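Local coordinates for protein phiAB6 tailspike (Unidentified phage, PDB 5JS4) that probably recognises and fragments the exopolysaccharide of Acinetobacter baumannii as the trimeric beta-helical tailspike of a bacteriophage, at residues A[654-659]-A[711-716]; A[674-679]-A[695-700]. All coordinates share one frame; numbering follows the deposited sequence.

Both interactions are antiparallel strand pairs in the C-terminal part of the tailspike, with centres 11 Å apart. Interaction 2 is nested in the loop that interaction 1 closes: strand 654-661 is followed by 672-678, and strand 690-699 by 708-715. The pairs belong to two sheets that pack face against face. Trp698 lies at the junction, its CH2 3.5 Å from Gly657 O and its NE1 3.5 Å from Phe711 CE1; farther along, Ile654 CD1 packs on Met677 SD at 3.7 Å. Each pair also touches the third subunit. None of their residues belongs to the malonic acid pockets seen in the crystal.

Interaction 1. Residues A[654-659]-A[711-716]; sequences IVVGSP and FTVAFT
The rings of Phe711 and Phe715 turn away from segment 654-659, the first edge-to-face with Trp698 and Tyr637, the second with Trp627 and Phe694. Both touch the segment through CB: Phe711 CB lies 3.9 Å from Ser658 O, Phe715 CB 4.2 Å from Ile654 CG1. Between the rings, Val656 CG2 packs on Val713 CG1 at 4.2 Å. Val656 CG1 stands anti to the backbone N (chi1 171°), which leaves CG2 beside that N to make this touch. Ile654, Val656, Val713 and Phe715 thus share one face; Val655 and Ala714 occupy the other, CB to CB 4.3 Å. Val655-Ala714 is an antiparallel hydrogen-bonded pair, Val655 N to Ala714 O (2.8 Å) and Ala714 N to Val655 O (2.7 Å), flanked by the non-hydrogen-bonded pairs Ile654-Phe715 and Val656-Val713. Gly657 N adds a bond to Thr712 O (2.7 Å). Thr712 OG1 bonds to Thr613 OG1 and to Ile654 N of the second subunit, while Val655 packs on Val655 of both other subunits. Strand 708-715 runs between 602-615 and 654-661, the sheet's outermost strand within this chain, whose Ile654, Ser658 and Pro659 make backbone bonds to other subunits; the Ile654-Val656 face lies against strands 672-678 and 690-699.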
loop_
_atom_site.group_PDB
_atom_site.type_symbol
_atom_site.label_atom_id
_atom_site.label_comp_id
_atom_site.label_asym_id
_atom_site.label_seq_id
_atom_site.Cartn_x
_atom_site.Cartn_y
_atom_site.Cartn_z
ATOM N N ILE A 654 -29.471 -39.605 27.474
ATOM C CA ILE A 654 -30.885 -39.694 27.100
ATOM C C ILE A 654 -31.774 -39.073 28.161
ATOM O O ILE A 654 -31.713 -39.432 29.336
ATOM C CB ILE A 654 -31.346 -41.150 26.866
ATOM C CG1 ILE A 654 -30.521 -41.782 25.747
ATOM C CG2 ILE A 654 -32.838 -41.186 26.528
ATOM C CD1 ILE A 654 -30.755 -43.270 25.563
ATOM N N VAL A 655 -32.616 -38.147 27.720
ATOM C CA VAL A 655 -33.610 -37.519 28.567
ATOM C C VAL A 655 -34.953 -37.651 27.865
ATOM O O VAL A 655 -35.077 -37.320 26.690
ATOM C CB VAL A 655 -33.276 -36.032 28.789
ATOM C CG1 VAL A 655 -34.391 -35.337 29.559
ATOM C CG2 VAL A 655 -31.944 -35.893 29.520
ATOM N N VAL A 656 -35.949 -38.156 28.574
ATOM C CA VAL A 656 -37.310 -38.185 28.050
ATOM C C VAL A 656 -38.088 -37.036 28.674
ATOM O O VAL A 656 -37.963 -36.745 29.869
ATOM C CB VAL A 656 -37.983 -39.550 28.292
ATOM C CG1 VAL A 656 -39.466 -39.518 27.944
ATOM C CG2 VAL A 656 -37.291 -40.618 27.459
ATOM N N GLY A 657 -38.878 -36.374 27.841
ATOM C CA GLY A 657 -39.636 -35.206 28.240
ATOM C C GLY A 657 -41.005 -35.535 28.795
ATOM O O GLY A 657 -41.266 -36.638 29.267
ATOM N N SER A 658 -41.885 -34.549 28.707
ATOM C CA SER A 658 -43.139 -34.523 29.437
ATOM C C SER A 658 -44.294 -35.039 28.583
ATOM O O SER A 658 -44.415 -34.633 27.440
ATOM C CB SER A 658 -43.413 -33.068 29.791
ATOM O OG SER A 658 -42.268 -32.496 30.386
ATOM N N PRO A 659 -45.146 -35.926 29.134
ATOM C CA PRO A 659 -46.236 -36.442 28.303
ATOM C C PRO A 659 -47.498 -35.578 28.336
ATOM O O PRO A 659 -47.912 -35.107 29.398
ATOM C CB PRO A 659 -46.528 -37.800 28.936
ATOM C CG PRO A 659 -46.240 -37.585 30.381
ATOM C CD PRO A 659 -45.083 -36.628 30.430
ATOM N N PHE A 711 -45.195 -36.497 23.193
ATOM C CA PHE A 711 -44.089 -36.377 24.138
ATOM C C PHE A 711 -42.781 -36.104 23.412
ATOM O O PHE A 711 -42.620 -36.432 22.238
ATOM C CB PHE A 711 -43.965 -37.623 25.032
ATOM C CG PHE A 711 -43.527 -38.870 24.304
ATOM C CD1 PHE A 711 -44.463 -39.698 23.707
ATOM C CD2 PHE A 711 -42.183 -39.228 24.238
ATOM C CE1 PHE A 711 -44.070 -40.851 23.045
ATOM C CE2 PHE A 711 -41.788 -40.379 23.579
ATOM C CZ PHE A 711 -42.732 -41.191 22.982
ATOM N N THR A 712 -41.848 -35.517 24.148
ATOM C CA THR A 712 -40.544 -35.124 23.652
ATOM C C THR A 712 -39.480 -36.080 24.180
ATOM O O THR A 712 -39.617 -36.625 25.275
ATOM C CB THR A 712 -40.220 -33.703 24.153
ATOM O OG1 THR A 712 -41.166 -32.784 23.589
ATOM C CG2 THR A 712 -38.803 -33.268 23.797
ATOM N N VAL A 713 -38.437 -36.283 23.380
ATOM C CA VAL A 713 -37.190 -36.872 23.864
ATOM C C VAL A 713 -36.028 -35.954 23.500
ATOM O O VAL A 713 -36.083 -35.212 22.516
ATOM C CB VAL A 713 -36.939 -38.298 23.311
ATOM C CG1 VAL A 713 -38.138 -39.191 23.577
ATOM C CG2 VAL A 713 -36.593 -38.283 21.832
ATOM N N ALA A 714 -34.970 -36.016 24.301
ATOM C CA ALA A 714 -33.728 -35.318 24.009
ATOM C C ALA A 714 -32.604 -36.319 24.192
ATOM O O ALA A 714 -32.577 -37.043 25.182
ATOM C CB ALA A 714 -33.542 -34.127 24.936
ATOM N N PHE A 715 -31.694 -36.380 23.230
ATOM C CA PHE A 715 -30.584 -37.322 23.324
ATOM C C PHE A 715 -29.365 -36.838 22.567
ATOM O O PHE A 715 -29.454 -35.953 21.708
ATOM C CB PHE A 715 -31.008 -38.726 22.859
ATOM C CG PHE A 715 -31.329 -38.829 21.390
ATOM C CD1 PHE A 715 -32.543 -38.375 20.892
ATOM C CD2 PHE A 715 -30.431 -39.427 20.508
ATOM C CE1 PHE A 715 -32.847 -38.486 19.544
ATOM C CE2 PHE A 715 -30.731 -39.544 19.159
ATOM C CZ PHE A 715 -31.938 -39.072 18.678
ATOM N N THR A 716 -28.218 -37.415 22.919
ATOM C CA THR A 716 -26.970 -37.139 22.229
ATOM C C THR A 716 -26.453 -38.418 21.582
ATOM O O THR A 716 -26.737 -39.519 22.057
ATOM C CB THR A 716 -25.896 -36.571 23.169
ATOM O OG1 THR A 716 -25.520 -37.555 24.141
ATOM C CG2 THR A 716 -26.403 -35.324 23.876
#

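Interaction 2. Residues A[674-679]-A[695-700]; sequences GIQMIE and KVFWRD
Gln676 and Lys695 lie side by side and point the same way from a hydrogen-bonded antiparallel pair, with Gln676 OE1 3.8 Å from Lys695 CD. One water joins their ends, donating to Gln676 OE1 and accepting from Lys695 NZ, each at 2.8 Å. Gln676 CG is anti to the backbone N (chi1 -178°) and the chain stays extended, which carries the amide out beside the lysine. Phe697, two residues along the same strand as Lys695, crosses Gln676 obliquely, its CE1 3.8 Å from Gln676 CB; amide and ring planes stand 84° apart. Gly674 O lies at the edge of that ring, in its plane. Ile678 crosses Lys695 at about a right angle, setting CD1 4.0 Å from Lys695 CG. On the opposite face Ile675 CG2 meets Val696 CG2 at 4.2 Å.

Beneath the side chains, four backbone bonds fix the register, two between Gly674 and Phe697 and two between Gln676 and Lys695. The shortest, from Lys695 N to Gln676 O, is 2.6 Å and nearly straight.

Farther out, Glu632 forms a salt bridge with Lys695 NZ, and Gly666 O of the third subunit accepts a hydrogen bond from Gln676 NE2. The amide therefore spends both its ends, one on the water and one on a neighbouring chain. Glu632 probably favours a charged lysine, and in this antiparallel strand pair the water links the Glu632-paired ammonium to an amide that also bonds the third subunit.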
loop_
_atom_site.group_PDB
_atom_site.type_symbol
_atom_site.label_atom_id
_atom_site.label_comp_id
_atom_site.label_asym_id
_atom_site.label_seq_id
_atom_site.Cartn_x
_atom_site.Cartn_y
_atom_site.Cartn_z
ATOM N N GLY A 674 -39.609 -45.529 31.219
ATOM C CA GLY A 674 -38.329 -46.217 31.269
ATOM C C GLY A 674 -37.876 -46.396 29.836
ATOM O O GLY A 674 -38.673 -46.241 28.906
ATOM N N ILE A 675 -36.600 -46.714 29.645
ATOM C CA ILE A 675 -36.076 -46.917 28.301
ATOM C C ILE A 675 -35.402 -48.274 28.129
ATOM O O ILE A 675 -35.114 -48.984 29.094
ATOM C CB ILE A 675 -35.124 -45.785 27.858
ATOM C CG1 ILE A 675 -34.008 -45.560 28.879
ATOM C CG2 ILE A 675 -35.905 -44.493 27.626
ATOM C CD1 ILE A 675 -32.835 -44.780 28.326
ATOM N N GLN A 676 -35.203 -48.624 26.865
ATOM C CA GLN A 676 -34.459 -49.819 26.473
ATOM C C GLN A 676 -33.744 -49.497 25.176
ATOM O O GLN A 676 -34.338 -48.926 24.266
ATOM C CB GLN A 676 -35.410 -50.986 26.257
ATOM C CG GLN A 676 -34.730 -52.294 25.882
ATOM C CD GLN A 676 -35.742 -53.386 25.650
ATOM O OE1 GLN A 676 -36.430 -53.387 24.630
ATOM N NE2 GLN A 676 -35.864 -54.304 26.599
ATOM N N MET A 677 -32.472 -49.861 25.076
ATOM C CA MET A 677 -31.712 -49.534 23.876
ATOM C C MET A 677 -32.069 -50.480 22.735
ATOM O O MET A 677 -32.486 -51.620 22.963
ATOM C CB MET A 677 -30.213 -49.574 24.156
ATOM C CG MET A 677 -29.771 -48.689 25.309
ATOM S SD MET A 677 -30.320 -46.972 25.199
ATOM C CE MET A 677 -29.403 -46.430 23.759
ATOM N N ILE A 678 -31.935 -49.968 21.516
ATOM C CA ILE A 678 -32.035 -50.767 20.296
ATOM C C ILE A 678 -30.616 -50.920 19.755
ATOM O O ILE A 678 -29.936 -49.934 19.476
ATOM C CB ILE A 678 -32.943 -50.091 19.245
ATOM C CG1 ILE A 678 -34.354 -49.894 19.806
ATOM C CG2 ILE A 678 -32.999 -50.931 17.973
ATOM C CD1 ILE A 678 -35.243 -49.012 18.959
ATOM N N GLU A 679 -30.166 -52.164 19.618
ATOM C CA GLU A 679 -28.802 -52.435 19.183
ATOM C C GLU A 679 -28.664 -52.394 17.662
ATOM O O GLU A 679 -29.640 -52.572 16.938
ATOM C CB GLU A 679 -28.344 -53.787 19.736
ATOM C CG GLU A 679 -28.319 -53.804 21.260
ATOM C CD GLU A 679 -27.525 -54.955 21.841
ATOM O OE1 GLU A 679 -27.857 -56.125 21.537
ATOM O OE2 GLU A 679 -26.577 -54.688 22.617
ATOM N N LYS A 695 -36.026 -47.481 22.836
ATOM C CA LYS A 695 -37.455 -47.544 23.084
ATOM C C LYS A 695 -37.790 -46.766 24.341
ATOM O O LYS A 695 -37.005 -46.743 25.289
ATOM C CB LYS A 695 -37.922 -48.988 23.257
ATOM C CG LYS A 695 -37.743 -49.856 22.020
ATOM C CD LYS A 695 -38.439 -51.197 22.193
ATOM C CE LYS A 695 -38.228 -52.108 20.993
ATOM N NZ LYS A 695 -38.922 -53.415 21.169
ATOM N N VAL A 696 -38.963 -46.134 24.329
ATOM C CA VAL A 696 -39.529 -45.477 25.497
ATOM C C VAL A 696 -40.804 -46.219 25.870
ATOM O O VAL A 696 -41.663 -46.446 25.013
ATOM C CB VAL A 696 -39.866 -44.004 25.210
ATOM C CG1 VAL A 696 -40.410 -43.323 26.463
ATOM C CG2 VAL A 696 -38.643 -43.269 24.690
ATOM N N PHE A 697 -40.907 -46.601 27.139
ATOM C CA PHE A 697 -42.065 -47.296 27.692
ATOM C C PHE A 697 -42.763 -46.339 28.643
ATOM O O PHE A 697 -42.115 -45.768 29.516
ATOM C CB PHE A 697 -41.634 -48.533 28.489
ATOM C CG PHE A 697 -40.994 -49.620 27.662
ATOM C CD1 PHE A 697 -39.716 -49.457 27.137
ATOM C CD2 PHE A 697 -41.657 -50.820 27.440
ATOM C CE1 PHE A 697 -39.124 -50.464 26.388
ATOM C CE2 PHE A 697 -41.066 -51.831 26.698
ATOM C CZ PHE A 697 -39.803 -51.646 26.169
ATOM N N TRP A 698 -44.073 -46.173 28.478
ATOM C CA TRP A 698 -44.869 -45.286 29.324
ATOM C C TRP A 698 -45.905 -46.065 30.118
ATOM O O TRP A 698 -46.629 -46.886 29.556
ATOM C CB TRP A 698 -45.614 -44.267 28.469
ATOM C CG TRP A 698 -44.775 -43.200 27.854
ATOM C CD1 TRP A 698 -44.389 -43.105 26.549
ATOM C CD2 TRP A 698 -44.244 -42.048 28.513
ATOM N NE1 TRP A 698 -43.649 -41.966 26.353
ATOM C CE2 TRP A 698 -43.539 -41.301 27.548
ATOM C CE3 TRP A 698 -44.295 -41.572 29.830
ATOM C CZ2 TRP A 698 -42.895 -40.103 27.853
ATOM C CZ3 TRP A 698 -43.651 -40.383 30.133
ATOM C CH2 TRP A 698 -42.961 -39.663 29.154
ATOM N N ARG A 699 -46.005 -45.778 31.414
ATOM C CA ARG A 699 -46.961 -46.455 32.285
ATOM C C ARG A 699 -47.701 -45.479 33.199
ATOM O O ARG A 699 -47.161 -44.437 33.581
ATOM C CB ARG A 699 -46.257 -47.525 33.121
ATOM C CG ARG A 699 -45.653 -48.640 32.281
ATOM C CD ARG A 699 -44.932 -49.674 33.128
ATOM N NE ARG A 699 -44.263 -50.672 32.288
ATOM C CZ ARG A 699 -43.072 -50.512 31.714
ATOM N NH1 ARG A 699 -42.372 -49.394 31.873
ATOM N NH2 ARG A 699 -42.566 -51.493 30.969
ATOM N N ASP A 700 -48.938 -45.832 33.546
ATOM C CA ASP A 700 -49.741 -45.033 34.482
ATOM C C ASP A 700 -49.388 -45.368 35.936
ATOM O O ASP A 700 -48.490 -46.172 36.191
ATOM C CB ASP A 700 -51.249 -45.204 34.207
ATOM C CG ASP A 700 -51.744 -46.634 34.400
ATOM O OD1 ASP A 700 -51.125 -47.409 35.154
ATOM O OD2 ASP A 700 -52.779 -46.979 33.791
HETATM O O HOH W 1 -38.686 -54.656 23.680
#